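Side-chain contacts in endoglucanase (Komagataeibacter sucrofermentans, PDB 6VC5), which probably hydrolyses internal beta-1,4-glucosidic linkages in cellulose and related beta-glucans, as a glycoside hydrolase of family 8: residues 63-66 against 67-70; 112-115 against 116-120; 201-204 against 205-208; 259-262 against 263-266; 300-303 against 304-308. All blocks are in the same frame, centred on the assembly; numbering follows the deposited sequence.

Contact 1 of 5, residues 63-66 against 67-70; sequences LQHK and DDAL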
loop_
_atom_site.group_PDB
_atom_site.type_symbol
_atom_site.label_atom_id
_atom_site.label_comp_id
_atom_site.label_asym_id
_atom_site.label_seq_id
_atom_site.Cartn_x
_atom_site.Cartn_y
_atom_site.Cartn_z
ATOM N N LEU A 63 2.047 -16.937 -7.833
ATOM C CA LEU A 63 1.548 -15.657 -8.321
ATOM C C LEU A 63 2.451 -14.966 -9.331
ATOM O O LEU A 63 1.942 -14.231 -10.173
ATOM C CB LEU A 63 1.285 -14.678 -7.161
ATOM C CG LEU A 63 0.247 -15.097 -6.118
ATOM C CD1 LEU A 63 0.153 -14.003 -5.042
ATOM C CD2 LEU A 63 -1.096 -15.347 -6.778
ATOM N N GLN A 64 3.771 -15.152 -9.274
ATOM C CA GLN A 64 4.633 -14.386 -10.172
ATOM C C GLN A 64 4.431 -14.797 -11.627
ATOM O O GLN A 64 4.270 -15.983 -11.944
ATOM C CB GLN A 64 6.109 -14.490 -9.771
ATOM C CG GLN A 64 6.941 -13.408 -10.472
ATOM C CD GLN A 64 8.340 -13.300 -9.908
ATOM O OE1 GLN A 64 8.999 -14.311 -9.654
ATOM N NE2 GLN A 64 8.810 -12.066 -9.715
ATOM N N HIS A 65 4.420 -13.800 -12.515
ATOM C CA HIS A 65 4.209 -14.048 -13.934
ATOM C C HIS A 65 5.368 -14.826 -14.539
ATOM O O HIS A 65 6.485 -14.852 -14.019
ATOM C CB HIS A 65 4.033 -12.737 -14.697
ATOM C CG HIS A 65 2.733 -12.051 -14.426
ATOM N ND1 HIS A 65 2.541 -10.708 -14.669
ATOM C CD2 HIS A 65 1.556 -12.521 -13.949
ATOM C CE1 HIS A 65 1.300 -10.377 -14.350
ATOM N NE2 HIS A 65 0.679 -11.459 -13.918
ATOM N N LYS A 66 5.068 -15.456 -15.672
ATOM C CA LYS A 66 6.029 -16.199 -16.476
ATOM C C LYS A 66 6.888 -15.256 -17.314
ATOM O O LYS A 66 8.111 -15.424 -17.393
ATOM C CB LYS A 66 5.268 -17.150 -17.416
ATOM C CG LYS A 66 4.478 -18.333 -16.779
ATOM C CD LYS A 66 3.713 -19.240 -17.768
ATOM C CE LYS A 66 2.982 -20.391 -17.088
ATOM N NZ LYS A 66 2.265 -21.184 -18.097
ATOM N N ASP A 67 6.262 -14.247 -17.922
ATOM C CA ASP A 67 6.880 -13.381 -18.918
ATOM C C ASP A 67 7.359 -12.049 -18.355
ATOM O O ASP A 67 8.018 -11.288 -19.078
ATOM C CB ASP A 67 5.882 -13.111 -20.051
ATOM C CG ASP A 67 5.761 -14.280 -21.017
ATOM O OD1 ASP A 67 5.590 -14.036 -22.231
ATOM O OD2 ASP A 67 5.841 -15.442 -20.563
ATOM N N ASP A 68 7.022 -11.730 -17.110
ATOM C CA ASP A 68 7.568 -10.556 -16.437
ATOM C C ASP A 68 7.619 -10.861 -14.943
ATOM O O ASP A 68 7.208 -11.935 -14.494
ATOM C CB ASP A 68 6.805 -9.262 -16.779
ATOM C CG ASP A 68 5.321 -9.334 -16.444
ATOM O OD1 ASP A 68 4.966 -9.519 -15.263
ATOM O OD2 ASP A 68 4.500 -9.179 -17.373
ATOM N N ALA A 69 8.132 -9.908 -14.164
ATOM C CA ALA A 69 8.344 -10.143 -12.741
ATOM C C ALA A 69 7.192 -9.655 -11.867
ATOM O O ALA A 69 7.279 -9.759 -10.642
ATOM C CB ALA A 69 9.661 -9.497 -12.282
ATOM N N LEU A 70 6.115 -9.146 -12.460
ATOM C CA LEU A 70 4.965 -8.722 -11.671
ATOM C C LEU A 70 4.153 -9.943 -11.233
ATOM O O LEU A 70 4.446 -11.080 -11.613
ATOM C CB LEU A 70 4.138 -7.711 -12.456
ATOM C CG LEU A 70 4.922 -6.523 -13.029
ATOM C CD1 LEU A 70 3.973 -5.571 -13.735
ATOM C CD2 LEU A 70 5.656 -5.806 -11.911
#
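An Asx turn at Asp68 shapes the loop between helix 49-62 and strand 74-76, and His65 closes on the same carboxylate from across the bend. Asp68 OD1 takes two N-H groups. His65 ND1 meets it at 2.8 Å on the syn side, with the oxygen lying in the plane of the imidazole, while Leu70 N reaches it at 3.1 Å on the anti side to make the turn. The ring and the carboxylate stand 69° apart, so the acid is met edgewise by the ring rather than stacked on it. His65 NE2 bonds to Lys86 O, which fixes the ring at its other nitrogen too. The backbone closes the bend through His65 N, 2.9 Å from Leu70 O, and that same carbonyl oxygen lies over one face of the imidazole, 3.4 Å from His65 CG. Behind the loop, Ala69 N bonds to Asp122 of helix 110-126. Gln64 extends its chain with CG anti to the backbone N (chi1 -165°), which carries its amide along to Ala69. There Gln64 NE2 donates to Ala69 O at 2.9 Å in a nearly straight bond (171° at the hydrogen), with the acceptor in the amide plane.

Contact 2 of 5, residues 112-115 against 116-120; sequences YIQD and AMNIY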
loop_
_atom_site.group_PDB
_atom_site.type_symbol
_atom_site.label_atom_id
_atom_site.label_comp_id
_atom_site.label_asym_id
_atom_site.label_seq_id
_atom_site.Cartn_x
_atom_site.Cartn_y
_atom_site.Cartn_z
ATOM N N TYR A 112 17.868 -12.179 -3.043
ATOM C CA TYR A 112 16.674 -11.407 -2.721
ATOM C C TYR A 112 16.774 -9.993 -3.284
ATOM O O TYR A 112 15.770 -9.432 -3.741
ATOM C CB TYR A 112 16.452 -11.370 -1.204
ATOM C CG TYR A 112 16.000 -12.672 -0.546
ATOM C CD1 TYR A 112 15.415 -13.690 -1.283
ATOM C CD2 TYR A 112 16.160 -12.854 0.829
ATOM C CE1 TYR A 112 14.992 -14.873 -0.663
ATOM C CE2 TYR A 112 15.743 -14.022 1.454
ATOM C CZ TYR A 112 15.165 -15.024 0.697
ATOM O OH TYR A 112 14.748 -16.187 1.320
ATOM N N ILE A 113 17.977 -9.417 -3.294
ATOM C CA ILE A 113 18.159 -8.100 -3.900
ATOM C C ILE A 113 17.894 -8.168 -5.398
ATOM O O ILE A 113 17.227 -7.295 -5.961
ATOM C CB ILE A 113 19.567 -7.556 -3.589
ATOM C CG1 ILE A 113 19.771 -7.469 -2.074
ATOM C CG2 ILE A 113 19.775 -6.206 -4.261
ATOM C CD1 ILE A 113 18.838 -6.508 -1.390
ATOM N N GLN A 114 18.412 -9.202 -6.068
ATOM C CA GLN A 114 18.136 -9.350 -7.494
ATOM C C GLN A 114 16.644 -9.524 -7.755
ATOM O O GLN A 114 16.109 -8.974 -8.723
ATOM C CB GLN A 114 18.889 -10.539 -8.083
ATOM C CG GLN A 114 18.778 -10.565 -9.604
ATOM C CD GLN A 114 19.167 -9.230 -10.233
ATOM O OE1 GLN A 114 20.275 -8.727 -10.021
ATOM N NE2 GLN A 114 18.249 -8.642 -10.997
ATOM N N ASP A 115 15.968 -10.313 -6.916
ATOM C CA ASP A 115 14.522 -10.482 -7.061
ATOM C C ASP A 115 13.808 -9.138 -6.980
ATOM O O ASP A 115 12.900 -8.848 -7.778
ATOM C CB ASP A 115 13.980 -11.413 -5.967
ATOM C CG ASP A 115 14.472 -12.851 -6.093
ATOM O OD1 ASP A 115 14.774 -13.291 -7.223
ATOM O OD2 ASP A 115 14.526 -13.552 -5.048
ATOM N N ALA A 116 14.199 -8.305 -6.009
ATOM C CA ALA A 116 13.585 -6.990 -5.858
ATOM C C ALA A 116 13.839 -6.125 -7.086
ATOM O O ALA A 116 12.915 -5.484 -7.606
ATOM C CB ALA A 116 14.114 -6.311 -4.595
ATOM N N MET A 117 15.079 -6.126 -7.581
ATOM C CA MET A 117 15.426 -5.310 -8.744
ATOM C C MET A 117 14.677 -5.758 -9.995
ATOM O O MET A 117 14.276 -4.916 -10.812
ATOM C CB MET A 117 16.939 -5.322 -8.952
ATOM C CG MET A 117 17.661 -4.589 -7.840
ATOM S SD MET A 117 19.426 -4.299 -8.090
ATOM C CE MET A 117 19.996 -5.966 -8.150
ATOM N N ASN A 118 14.448 -7.064 -10.148
ATOM C CA ASN A 118 13.648 -7.542 -11.277
ATOM C C ASN A 118 12.220 -7.008 -11.216
ATOM O O ASN A 118 11.675 -6.568 -12.236
ATOM C CB ASN A 118 13.639 -9.067 -11.317
ATOM C CG ASN A 118 14.974 -9.641 -11.750
ATOM O OD1 ASN A 118 15.804 -8.938 -12.325
ATOM N ND2 ASN A 118 15.191 -10.917 -11.463
ATOM N N ILE A 119 11.600 -7.029 -10.029
ATOM C CA ILE A 119 10.249 -6.483 -9.886
ATOM C C ILE A 119 10.244 -4.989 -10.176
ATOM O O ILE A 119 9.384 -4.481 -10.909
ATOM C CB ILE A 119 9.688 -6.779 -8.484
ATOM C CG1 ILE A 119 9.612 -8.288 -8.243
ATOM C CG2 ILE A 119 8.310 -6.136 -8.309
ATOM C CD1 ILE A 119 9.505 -8.666 -6.767
ATOM N N TYR A 120 11.171 -4.250 -9.555
ATOM C CA TYR A 120 11.184 -2.799 -9.736
ATOM C C TYR A 120 11.373 -2.442 -11.201
ATOM O O TYR A 120 10.724 -1.520 -11.713
ATOM C CB TYR A 120 12.300 -2.166 -8.902
ATOM C CG TYR A 120 12.011 -2.038 -7.421
ATOM C CD1 TYR A 120 10.819 -1.490 -6.957
ATOM C CD2 TYR A 120 12.966 -2.417 -6.484
ATOM C CE1 TYR A 120 10.567 -1.353 -5.592
ATOM C CE2 TYR A 120 12.735 -2.283 -5.120
ATOM C CZ TYR A 120 11.542 -1.751 -4.677
ATOM O OH TYR A 120 11.311 -1.616 -3.328
HETATM O O HOH W 1 13.856 -12.712 -9.429
#
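Asn118 OD1 accepts from Gln114 NE2 at 2.8 Å, a side-chain bond spanning one turn of helix 110-126. It is bent, 139° at the hydrogen. The oxygen lies in the amide plane of Gln114, but the N-H comes in from above the carbonyl plane of Asn118, and the two amides are turned 47° against each other. A fold in the Gln114 chain at CB-CG (chi2 52°) swings its amide forward along the helix to Asn118. The other end of the Asn118 amide is held as well: ND2 donates to a water at 3.0 Å, and that water in turn donates to Asp115 OD1. With oxygen and nitrogen each engaged, the rotation of the amide is well defined. Asp115 points its second oxygen, OD2, at Trp56 NE1 in a weak bond.

Next to this polar strip runs a more apolar one. The methyl of Met117, CE, rests 3.9 Å from Ile113 CG2 and 3.3 Å from Gln114 OE1, the Gln114 and Met117 side chains crossing at about a right angle. Main-chain bonds four residues apart continue underneath, for example Met117 N to Ile113 O at 2.9 Å. On the buried side Tyr112 packs against Phe52 and Trp56, and Tyr120 lies on helix 159-169, where its OH bonds to Ser161. This is the pattern of an amphipathic alpha-helix, with amides linked i to i+4 on its exposed face, in what is, for family 8, an (alpha/alpha)6-type fold.

Contact 3 of 5, residues 201-204 against 205-208; sequences SINL and HTNA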
loop_
_atom_site.group_PDB
_atom_site.type_symbol
_atom_site.label_atom_id
_atom_site.label_comp_id
_atom_site.label_asym_id
_atom_site.label_seq_id
_atom_site.Cartn_x
_atom_site.Cartn_y
_atom_site.Cartn_z
ATOM N N SER A 201 -9.198 10.106 -11.310
ATOM C CA SER A 201 -9.164 10.074 -12.769
ATOM C C SER A 201 -8.448 11.312 -13.306
ATOM O O SER A 201 -8.678 12.431 -12.829
ATOM C CB SER A 201 -10.589 10.017 -13.324
ATOM O OG SER A 201 -10.572 9.820 -14.729
ATOM N N ILE A 202 -7.583 11.124 -14.308
ATOM C CA ILE A 202 -6.995 12.236 -15.058
ATOM C C ILE A 202 -7.417 12.076 -16.516
ATOM O O ILE A 202 -7.228 11.006 -17.106
ATOM C CB ILE A 202 -5.462 12.285 -14.942
ATOM C CG1 ILE A 202 -5.028 12.408 -13.481
ATOM C CG2 ILE A 202 -4.909 13.477 -15.741
ATOM C CD1 ILE A 202 -3.498 12.412 -13.287
ATOM N N ASN A 203 -8.020 13.124 -17.080
ATOM C CA ASN A 203 -8.416 13.094 -18.481
ATOM C C ASN A 203 -7.182 13.255 -19.363
ATOM O O ASN A 203 -6.384 14.179 -19.182
ATOM C CB ASN A 203 -9.434 14.196 -18.755
ATOM C CG ASN A 203 -10.016 14.096 -20.141
ATOM O OD1 ASN A 203 -9.342 14.387 -21.118
ATOM N ND2 ASN A 203 -11.245 13.603 -20.236
ATOM N N LEU A 204 -7.000 12.322 -20.295
ATOM C CA LEU A 204 -5.789 12.314 -21.107
ATOM C C LEU A 204 -5.789 13.396 -22.177
ATOM O O LEU A 204 -4.720 13.723 -22.709
ATOM C CB LEU A 204 -5.612 10.952 -21.769
ATOM C CG LEU A 204 -5.488 9.757 -20.816
ATOM C CD1 LEU A 204 -5.117 8.526 -21.618
ATOM C CD2 LEU A 204 -4.470 10.021 -19.714
ATOM N N HIS A 205 -6.955 13.947 -22.505
ATOM C CA HIS A 205 -7.049 14.989 -23.524
ATOM C C HIS A 205 -7.014 16.402 -22.959
ATOM O O HIS A 205 -6.800 17.344 -23.728
ATOM C CB HIS A 205 -8.343 14.824 -24.325
ATOM C CG HIS A 205 -8.502 13.464 -24.932
ATOM N ND1 HIS A 205 -7.549 12.902 -25.753
ATOM C CD2 HIS A 205 -9.490 12.548 -24.818
ATOM C CE1 HIS A 205 -7.948 11.699 -26.126
ATOM N NE2 HIS A 205 -9.124 11.461 -25.575
ATOM N N THR A 206 -7.246 16.592 -21.662
ATOM C CA THR A 206 -7.266 17.933 -21.067
ATOM C C THR A 206 -6.393 18.074 -19.828
ATOM O O THR A 206 -6.113 19.211 -19.425
ATOM C CB THR A 206 -8.685 18.324 -20.641
ATOM O OG1 THR A 206 -9.114 17.465 -19.575
ATOM C CG2 THR A 206 -9.677 18.226 -21.814
ATOM N N ASN A 207 -5.997 16.977 -19.186
ATOM C CA ASN A 207 -5.298 16.974 -17.897
ATOM C C ASN A 207 -6.184 17.372 -16.721
ATOM O O ASN A 207 -5.664 17.647 -15.634
ATOM C CB ASN A 207 -3.998 17.790 -17.898
ATOM C CG ASN A 207 -3.000 17.290 -16.877
ATOM O OD1 ASN A 207 -2.691 16.093 -16.828
ATOM N ND2 ASN A 207 -2.496 18.196 -16.049
ATOM N N ALA A 208 -7.503 17.423 -16.900
ATOM C CA ALA A 208 -8.392 17.722 -15.786
ATOM C C ALA A 208 -8.476 16.534 -14.834
ATOM O O ALA A 208 -8.521 15.377 -15.264
ATOM C CB ALA A 208 -9.793 18.050 -16.297
HETATM O O HOH W 2 -3.391 14.607 -19.272
HETATM O O HOH W 3 -4.563 12.446 -25.616
#
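Asn203 ends the outgoing strand of a beta-hairpin, and its side chain turns in toward the four-residue loop that leads to strand 209-211. The tight part is the inside of the turn. Asn203 N donates to Ala208 O at 2.9 Å, and Asn203 O receives Asn207 N at 2.8 Å, so one residue clasps the loop at both of its main-chain polar atoms. Its CG stands anti to the backbone N (chi1 -172°), which brings OD1 to the N-H groups at the start of the loop: His205 N reaches it at 2.8 Å and Thr206 N adds a weak bond. Thr206 OG1 packs against Asn203 CB and accepts from Ala208 N at 3.1 Å, an ST turn. Asn207, with a left-handed backbone conformation, completes the reversal. Packing is also close where Leu204 rests on Val150 of strand 149-152 and where buried Ile202 meets Val150, Leu152 and Phe209.

The solvent side is looser. His205, on the surface, is held through NE2 by Asp148 OD2, and its ND1 shares a water with Leu204 O. The amide of Asn207 lies alongside Ile202, pointing the same way, with Asn207 OD1 3.6 Å from Ile202 CG2. A second water spans the bend here, donating to Asn203 O at 3.0 Å and to Asn207 OD1 at 2.9 Å.

Contact 4 of 5, residues 259-262 against 263-266; sequences WVDL and TNGA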
loop_
_atom_site.group_PDB
_atom_site.type_symbol
_atom_site.label_atom_id
_atom_site.label_comp_id
_atom_site.label_asym_id
_atom_site.label_seq_id
_atom_site.Cartn_x
_atom_site.Cartn_y
_atom_site.Cartn_z
ATOM N N TRP A 259 -15.633 5.863 6.120
ATOM C CA TRP A 259 -15.540 6.537 4.837
ATOM C C TRP A 259 -16.169 7.914 4.933
ATOM O O TRP A 259 -17.052 8.158 5.762
ATOM C CB TRP A 259 -16.158 5.737 3.675
ATOM C CG TRP A 259 -17.597 5.276 3.802
ATOM C CD1 TRP A 259 -18.013 4.018 4.108
ATOM C CD2 TRP A 259 -18.787 6.044 3.574
ATOM N NE1 TRP A 259 -19.380 3.948 4.094
ATOM C CE2 TRP A 259 -19.884 5.181 3.775
ATOM C CE3 TRP A 259 -19.036 7.380 3.228
ATOM C CZ2 TRP A 259 -21.207 5.606 3.643
ATOM C CZ3 TRP A 259 -20.357 7.801 3.093
ATOM C CH2 TRP A 259 -21.424 6.913 3.310
ATOM N N VAL A 260 -15.692 8.815 4.072
ATOM C CA VAL A 260 -16.288 10.134 3.871
ATOM C C VAL A 260 -16.497 10.353 2.376
ATOM O O VAL A 260 -15.565 10.173 1.586
ATOM C CB VAL A 260 -15.399 11.255 4.439
ATOM C CG1 VAL A 260 -16.040 12.618 4.173
ATOM C CG2 VAL A 260 -15.161 11.047 5.916
ATOM N N ASP A 261 -17.710 10.766 1.997
ATOM C CA ASP A 261 -18.031 11.056 0.605
ATOM C C ASP A 261 -17.467 12.428 0.266
ATOM O O ASP A 261 -17.749 13.416 0.954
ATOM C CB ASP A 261 -19.558 11.036 0.425
ATOM C CG ASP A 261 -19.999 11.203 -1.022
ATOM O OD1 ASP A 261 -20.732 10.324 -1.541
ATOM O OD2 ASP A 261 -19.650 12.214 -1.648
ATOM N N LEU A 262 -16.654 12.482 -0.785
ATOM C CA LEU A 262 -15.948 13.709 -1.148
ATOM C C LEU A 262 -16.783 14.668 -1.990
ATOM O O LEU A 262 -16.299 15.760 -2.318
ATOM C CB LEU A 262 -14.656 13.346 -1.878
ATOM C CG LEU A 262 -13.735 12.430 -1.064
ATOM C CD1 LEU A 262 -12.498 12.129 -1.897
ATOM C CD2 LEU A 262 -13.352 13.074 0.258
ATOM N N THR A 263 -18.014 14.297 -2.342
ATOM C CA THR A 263 -18.900 15.191 -3.074
ATOM C C THR A 263 -19.940 15.864 -2.196
ATOM O O THR A 263 -20.447 16.924 -2.580
ATOM C CB THR A 263 -19.594 14.445 -4.219
ATOM O OG1 THR A 263 -20.617 13.586 -3.691
ATOM C CG2 THR A 263 -18.580 13.627 -5.004
ATOM N N ASN A 264 -20.272 15.292 -1.028
ATOM C CA ASN A 264 -21.259 15.932 -0.162
ATOM C C ASN A 264 -20.902 15.934 1.316
ATOM O O ASN A 264 -21.686 16.455 2.120
ATOM C CB ASN A 264 -22.663 15.330 -0.364
ATOM C CG ASN A 264 -22.710 13.841 -0.093
ATOM O OD1 ASN A 264 -21.857 13.287 0.599
ATOM N ND2 ASN A 264 -23.728 13.182 -0.632
ATOM N N GLY A 265 -19.762 15.371 1.707
ATOM C CA GLY A 265 -19.386 15.364 3.098
ATOM C C GLY A 265 -20.039 14.311 3.963
ATOM O O GLY A 265 -19.726 14.254 5.163
ATOM N N ALA A 266 -20.927 13.477 3.415
ATOM C CA ALA A 266 -21.546 12.434 4.231
ATOM C C ALA A 266 -20.486 11.464 4.753
ATOM O O ALA A 266 -19.480 11.198 4.090
ATOM C CB ALA A 266 -22.598 11.676 3.420
#
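Asp261 OD2 collects three hydrogen bonds from the two residues that follow Leu262. Thr263 contributes two, its N at 2.7 Å, nearly in line with the C-O bond, and its OG1 at 2.6 Å on the syn side. Asn264 N comes from above the carboxylate plane, longer at 3.2 Å. Three donors on one oxygen should favour the charged carboxylate. With chi1 at -175°, Asp261 CG lies beside its own carbonyl carbon, which places the acid over the loop.

Among side-chain amides, Asn264 OD1 accepts from Ala266 N at 3.0 Å, an Asx turn. The same oxygen packs against Asp261 CB, the two side chains crossing at about a right angle.

Backbone bonds close the loop: Asp261 N to Ala266 O at 2.8 Å, and Gly265 N to Asp261 O (an alpha-turn). Gly265 takes a positive phi (80°), a left-handed conformation that glycine adopts easily.

Ala266 O takes a weak CA-H...O contact from Val260 CA and lies 3.6 Å from Trp259 CZ3. The indole meets Tyr270 and Arg218, the latter as a cation-pi pair.

All this makes a tight chain reversal, an alpha-turn with an Asx turn at Asp261, ending strand 260-261, which pairs antiparallel with strand 218-219.

Contact 5 of 5, residues 300-303 against 304-308; sequences YYSA and ALTML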
loop_
_atom_site.group_PDB
_atom_site.type_symbol
_atom_site.label_atom_id
_atom_site.label_comp_id
_atom_site.label_asym_id
_atom_site.label_seq_id
_atom_site.Cartn_x
_atom_site.Cartn_y
_atom_site.Cartn_z
ATOM N N TYR A 300 -8.789 -8.711 9.659
ATOM C CA TYR A 300 -7.510 -8.738 8.960
ATOM C C TYR A 300 -7.126 -7.362 8.414
ATOM O O TYR A 300 -5.963 -6.953 8.513
ATOM C CB TYR A 300 -7.606 -9.752 7.824
ATOM C CG TYR A 300 -6.482 -9.681 6.843
ATOM C CD1 TYR A 300 -5.308 -10.378 7.071
ATOM C CD2 TYR A 300 -6.583 -8.910 5.696
ATOM C CE1 TYR A 300 -4.264 -10.311 6.176
ATOM C CE2 TYR A 300 -5.539 -8.836 4.795
ATOM C CZ TYR A 300 -4.381 -9.546 5.044
ATOM O OH TYR A 300 -3.333 -9.485 4.152
ATOM N N TYR A 301 -8.072 -6.652 7.799
ATOM C CA TYR A 301 -7.741 -5.349 7.228
ATOM C C TYR A 301 -7.128 -4.438 8.284
ATOM O O TYR A 301 -6.096 -3.794 8.055
ATOM C CB TYR A 301 -9.005 -4.694 6.654
ATOM C CG TYR A 301 -8.742 -3.277 6.221
ATOM C CD1 TYR A 301 -8.265 -2.999 4.949
ATOM C CD2 TYR A 301 -8.929 -2.219 7.101
ATOM C CE1 TYR A 301 -7.988 -1.697 4.557
ATOM C CE2 TYR A 301 -8.658 -0.930 6.726
ATOM C CZ TYR A 301 -8.193 -0.676 5.450
ATOM O OH TYR A 301 -7.924 0.613 5.091
ATOM N N SER A 302 -7.772 -4.360 9.443
ATOM C CA SER A 302 -7.304 -3.465 10.493
ATOM C C SER A 302 -5.948 -3.917 11.027
ATOM O O SER A 302 -5.068 -3.087 11.303
ATOM C CB SER A 302 -8.335 -3.437 11.623
ATOM O OG SER A 302 -7.999 -2.456 12.582
ATOM N N ALA A 303 -5.758 -5.230 11.175
ATOM C CA ALA A 303 -4.493 -5.748 11.688
ATOM C C ALA A 303 -3.325 -5.394 10.765
ATOM O O ALA A 303 -2.262 -4.967 11.227
ATOM C CB ALA A 303 -4.588 -7.263 11.878
ATOM N N ALA A 304 -3.506 -5.560 9.453
ATOM C CA ALA A 304 -2.435 -5.234 8.522
ATOM C C ALA A 304 -2.121 -3.740 8.526
ATOM O O ALA A 304 -0.946 -3.351 8.503
ATOM C CB ALA A 304 -2.786 -5.730 7.115
ATOM N N LEU A 305 -3.150 -2.891 8.572
ATOM C CA LEU A 305 -2.906 -1.450 8.587
ATOM C C LEU A 305 -2.196 -1.017 9.869
ATOM O O LEU A 305 -1.294 -0.165 9.835
ATOM C CB LEU A 305 -4.231 -0.703 8.402
ATOM C CG LEU A 305 -4.166 0.822 8.294
ATOM C CD1 LEU A 305 -3.301 1.288 7.125
ATOM C CD2 LEU A 305 -5.582 1.361 8.142
ATOM N N THR A 306 -2.587 -1.596 11.007
ATOM C CA THR A 306 -1.916 -1.309 12.267
ATOM C C THR A 306 -0.452 -1.734 12.219
ATOM O O THR A 306 0.434 -0.980 12.635
ATOM C CB THR A 306 -2.671 -2.011 13.396
ATOM O OG1 THR A 306 -4.019 -1.521 13.437
ATOM C CG2 THR A 306 -2.007 -1.741 14.760
ATOM N N MET A 307 -0.168 -2.924 11.669
ATOM C CA MET A 307 1.220 -3.353 11.527
ATOM C C MET A 307 2.027 -2.385 10.666
ATOM O O MET A 307 3.179 -2.071 10.996
ATOM C CB MET A 307 1.299 -4.753 10.923
ATOM C CG MET A 307 1.026 -5.898 11.854
ATOM S SD MET A 307 2.289 -6.249 13.120
ATOM C CE MET A 307 3.765 -5.338 12.640
ATOM N N LEU A 308 1.449 -1.914 9.555
ATOM C CA LEU A 308 2.128 -0.926 8.719
ATOM C C LEU A 308 2.483 0.318 9.530
ATOM O O LEU A 308 3.566 0.899 9.365
ATOM C CB LEU A 308 1.206 -0.548 7.565
ATOM C CG LEU A 308 1.080 -1.309 6.248
ATOM C CD1 LEU A 308 2.360 -1.382 5.412
ATOM C CD2 LEU A 308 0.480 -2.705 6.484
HETATM O O HOH W 4 -6.051 -3.280 14.503
#
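Ser302 O is gripped twice by Thr306, by its N at 2.9 Å and by its OG1 at 2.8 Å, the two donors arriving from opposite faces of the carbonyl plane. The hydroxyl can do this because chi1 of -60° sets OG1 beside the backbone N of its own residue, facing the previous turn. Having donated there, the same oxygen accepts from a water at 2.9 Å. That water also lies 2.9 Å from Ser302 OG, bridging two hydroxyls that are too far apart to bond directly. Ser302 OG is further satisfied by Gly275 N at the start of helix 274-282, and Ser302 N by Asp299 OD1 just ahead of the helix. Ser302 N, O and OG and Thr306 OG1 thus all have partners.

Tyr301 has its phenol oxygen bonded to Tyr221 O, while its ring runs alongside Leu305, both side chains pointing the same way. Leu305 CD2 comes 4.1 Å from Tyr301 CE2 and 3.9 Å from Tyr301 OH. The remaining carbonyls pair in the ordinary way, such as Tyr300 O with Ala304 N at 3.0 Å and Ala303 O with Met307 N. Tyr300 meets Tyr15 edge-to-face, and Met307 reaches Phe42 on helix 33-46. A threonine hydroxyl returning to the carbonyl four residues back is a familiar feature of alpha-helices, here in the buried helix 300-313, packed among the helices of the family 8 fold.

Overall arrangement
Contacts 1 and 2 form one neighbourhood, about 12 Å apart between centres: the loop lies on helix 110-126, with Ala69 CB 3.6 Å from Asn118 O and Gln64 NE2 4.1 Å from Ile119 CG1. Contacts 3 and 4 are similar chain reversals, each opened by an Asn or Asp whose side-chain oxygen takes the following N-H groups, about 23 Å apart between centres and indirectly joined through strand 209-211, whose Ile211 touches Leu262 and Thr263. Contact 4 lies across the chain's centre from contacts 1 and 2, about 38 and 40 Å away between centres. Contact 5 is the most central, about 11 Å from the chain's middle, its nearest atoms about 9 Å from contact 4.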